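Local atomic coordinates of putative zinc protease (Bordetella pertussis, PDB entry 3IH6), a protein that probably acts as a zinc-dependent metalloendopeptidase of the M16 family, of which this chain is one internal piece. Residues T24-A29 with G189-T194. Numbering follows the deposited sequence.
Sequences TPLVAA and GRYIPT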
ATOM      1  N   THR E  24      22.657  19.306  -1.383  1.00 29.19           N
ATOM      2  CA  THR E  24      23.223  18.136  -2.034  1.00 28.21           C
ATOM      3  C   THR E  24      23.253  18.261  -3.554  1.00 26.82           C
ATOM      4  O   THR E  24      22.210  18.176  -4.210  1.00 27.32           O
ATOM      5  CB  THR E  24      22.493  16.851  -1.618  1.00 28.46           C
ATOM      6  OG1 THR E  24      22.747  16.590  -0.233  1.00 30.41           O
ATOM      7  CG2 THR E  24      22.956  15.670  -2.443  1.00 29.07           C
ATOM      8  N   PRO E  25      24.454  18.459  -4.120  1.00 25.15           N
ATOM      9  CA  PRO E  25      24.566  18.407  -5.578  1.00 23.77           C
ATOM     10  C   PRO E  25      24.330  16.995  -6.129  1.00 22.24           C
ATOM     11  O   PRO E  25      24.562  16.006  -5.441  1.00 20.99           O
ATOM     12  CB  PRO E  25      25.997  18.881  -5.836  1.00 23.27           C
ATOM     13  CG  PRO E  25      26.355  19.659  -4.606  1.00 23.90           C
ATOM     14  CD  PRO E  25      25.716  18.893  -3.498  1.00 24.65           C
ATOM     15  N   LEU E  26      23.803  16.938  -7.344  1.00 21.90           N
ATOM     16  CA  LEU E  26      23.607  15.709  -8.068  1.00 22.31           C
ATOM     17  C   LEU E  26      24.191  15.885  -9.440  1.00 22.09           C
ATOM     18  O   LEU E  26      24.053  16.950 -10.033  1.00 22.53           O
ATOM     19  CB  LEU E  26      22.110  15.367  -8.177  1.00 22.94           C
ATOM     20  CG  LEU E  26      21.502  14.911  -6.848  1.00 24.53           C
ATOM     21  CD1 LEU E  26      20.255  15.711  -6.495  1.00 25.41           C
ATOM     22  CD2 LEU E  26      21.271  13.402  -6.810  1.00 27.13           C
ATOM     23  N   VAL E  27      24.878  14.856  -9.920  1.00 21.73           N
ATOM     24  CA  VAL E  27      25.282  14.787 -11.314  1.00 22.08           C
ATOM     25  C   VAL E  27      24.628  13.582 -11.926  1.00 22.73           C
ATOM     26  O   VAL E  27      24.216  12.657 -11.200  1.00 22.35           O
ATOM     27  CB  VAL E  27      26.812  14.752 -11.518  1.00 21.87           C
ATOM     28  CG1 VAL E  27      27.385  16.094 -11.127  1.00 22.38           C
ATOM     29  CG2 VAL E  27      27.472  13.610 -10.752  1.00 21.58           C
ATOM     30  N   ALA E  28      24.492  13.617 -13.253  1.00 22.40           N
ATOM     31  CA  ALA E  28      23.723  12.619 -13.963  1.00 22.62           C
ATOM     32  C   ALA E  28      24.245  12.379 -15.354  1.00 22.91           C
ATOM     33  O   ALA E  28      24.769  13.291 -16.008  1.00 23.09           O
ATOM     34  CB  ALA E  28      22.230  13.019 -14.022  1.00 22.65           C
ATOM     35  N   ALA E  29      24.079  11.138 -15.810  1.00 23.08           N
ATOM     36  CA  ALA E  29      24.249  10.806 -17.216  1.00 22.89           C
ATOM     37  C   ALA E  29      23.000  10.108 -17.820  1.00 22.59           C
ATOM     38  O   ALA E  29      22.543   9.068 -17.326  1.00 22.41           O
ATOM     39  CB  ALA E  29      25.500   9.963 -17.430  1.00 22.57           C
ATOM     40  N   GLY E 189      24.253  15.907 -17.082  1.00 18.80           N
ATOM     41  CA  GLY E 189      23.597  17.057 -16.463  1.00 19.58           C
ATOM     42  C   GLY E 189      23.938  17.118 -14.992  1.00 20.47           C
ATOM     43  O   GLY E 189      24.542  16.187 -14.449  1.00 19.91           O
ATOM     44  N   ARG E 190      23.573  18.220 -14.355  1.00 20.20           N
ATOM     45  CA  ARG E 190      23.877  18.417 -12.941  1.00 22.02           C
ATOM     46  C   ARG E 190      22.830  19.318 -12.281  1.00 22.02           C
ATOM     47  O   ARG E 190      22.276  20.218 -12.909  1.00 21.57           O
ATOM     48  CB  ARG E 190      25.295  18.973 -12.744  1.00 21.70           C
ATOM     49  CG  ARG E 190      25.592  20.232 -13.521  1.00 23.78           C
ATOM     50  CD  ARG E 190      27.036  20.649 -13.332  1.00 25.85           C
ATOM     51  NE  ARG E 190      27.951  19.770 -14.061  1.00 29.45           N
ATOM     52  CZ  ARG E 190      29.266  19.734 -13.858  1.00 30.86           C
ATOM     53  NH1 ARG E 190      29.818  20.528 -12.943  1.00 31.31           N
ATOM     54  NH2 ARG E 190      30.030  18.906 -14.568  1.00 30.45           N
ATOM     55  N   TYR E 191      22.507  19.006 -11.042  1.00 22.73           N
ATOM     56  CA  TYR E 191      21.673  19.874 -10.235  1.00 23.89           C
ATOM     57  C   TYR E 191      22.531  20.422  -9.125  1.00 24.79           C
ATOM     58  O   TYR E 191      23.009  19.673  -8.282  1.00 24.58           O
ATOM     59  CB  TYR E 191      20.470  19.133  -9.624  1.00 23.38           C
ATOM     60  CG  TYR E 191      19.610  20.052  -8.785  1.00 24.33           C
ATOM     61  CD1 TYR E 191      19.571  19.948  -7.392  1.00 23.44           C
ATOM     62  CD2 TYR E 191      18.884  21.073  -9.389  1.00 25.59           C
ATOM     63  CE1 TYR E 191      18.809  20.818  -6.636  1.00 23.23           C
ATOM     64  CE2 TYR E 191      18.136  21.951  -8.642  1.00 26.39           C
ATOM     65  CZ  TYR E 191      18.092  21.823  -7.270  1.00 26.02           C
ATOM     66  OH  TYR E 191      17.312  22.730  -6.563  1.00 25.93           O
ATOM     67  N   ILE E 192      22.726  21.735  -9.123  1.00 27.05           N
ATOM     68  CA  ILE E 192      23.325  22.397  -7.968  1.00 28.69           C
ATOM     69  C   ILE E 192      22.270  23.284  -7.281  1.00 29.47           C
ATOM     70  O   ILE E 192      21.785  24.256  -7.877  1.00 29.02           O
ATOM     71  CB  ILE E 192      24.615  23.225  -8.316  1.00 29.00           C
ATOM     72  CG1 ILE E 192      25.433  22.603  -9.475  1.00 29.30           C
ATOM     73  CG2 ILE E 192      25.462  23.455  -7.056  1.00 28.96           C
ATOM     74  CD1 ILE E 192      25.767  21.132  -9.335  1.00 30.92           C
ATOM     75  N   PRO E 193      21.929  22.951  -6.019  1.00 30.36           N
ATOM     76  CA  PRO E 193      20.916  23.647  -5.217  1.00 31.75           C
ATOM     77  C   PRO E 193      21.186  25.145  -5.089  1.00 32.49           C
ATOM     78  O   PRO E 193      22.339  25.564  -5.130  1.00 32.27           O
ATOM     79  CB  PRO E 193      21.039  22.977  -3.845  1.00 31.73           C
ATOM     80  CG  PRO E 193      21.599  21.611  -4.158  1.00 31.11           C
ATOM     81  CD  PRO E 193      22.572  21.875  -5.248  1.00 30.71           C
ATOM     82  N   THR E 194      20.113  25.924  -4.949  1.00 34.02           N
ATOM     83  CA  THR E 194      20.180  27.385  -4.753  1.00 35.61           C
ATOM     84  C   THR E 194      20.853  28.104  -5.921  1.00 36.30           C
ATOM     85  O   THR E 194      20.325  29.099  -6.423  1.00 37.77           O
ATOM     86  CB  THR E 194      20.917  27.755  -3.448  1.00 35.43           C
TER
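The Tyr-191 ring has Thr-24 O at its edge, near the ring plane, and Leu-26 CD1 coming in obliquely; Pro-193 N lies 3.8 Å above one face, offset toward the rim. Tyr-191 and Leu-26 share one face of the sheet, with Leu-26 CB 4.4 Å from Tyr-191 CB. Phe-159 of a second subunit packs on Leu-26, as suits an apolar side chain, and Arg-156 of that subunit on Tyr-191, whose ring offers a broad surface. Ala-28, paired with Gly-189, puts only a methyl on that face, where Trp-155 of the second subunit packs on it; Gly-189 adds no side chain. Each of these two pairs is joined by two hydrogen bonds: Leu-26 N donates to Tyr-191 O (3.0 Å, nearly straight at 168°), and Tyr-191 N returns one to Leu-26 O (2.8 Å). Between them sits the non-hydrogen-bonded pair Val-27 and Arg-190, whose side chains run side by side on the other face, with Val-27 CG1 3.9 Å from Arg-190 CB. The long arginine lends its aliphatic base to valine, then bends at chi3 (73°) and leads away to a salt bridge with Asp-98. Pro-193, which has no N-H to donate, lies past the end of strand 187-191, its CG 3.5 Å from Thr-24 O. This is the antiparallel edge pairing, within this chain, of a five-stranded sheet accompanied by helices, consistent with an M16 inactive domain.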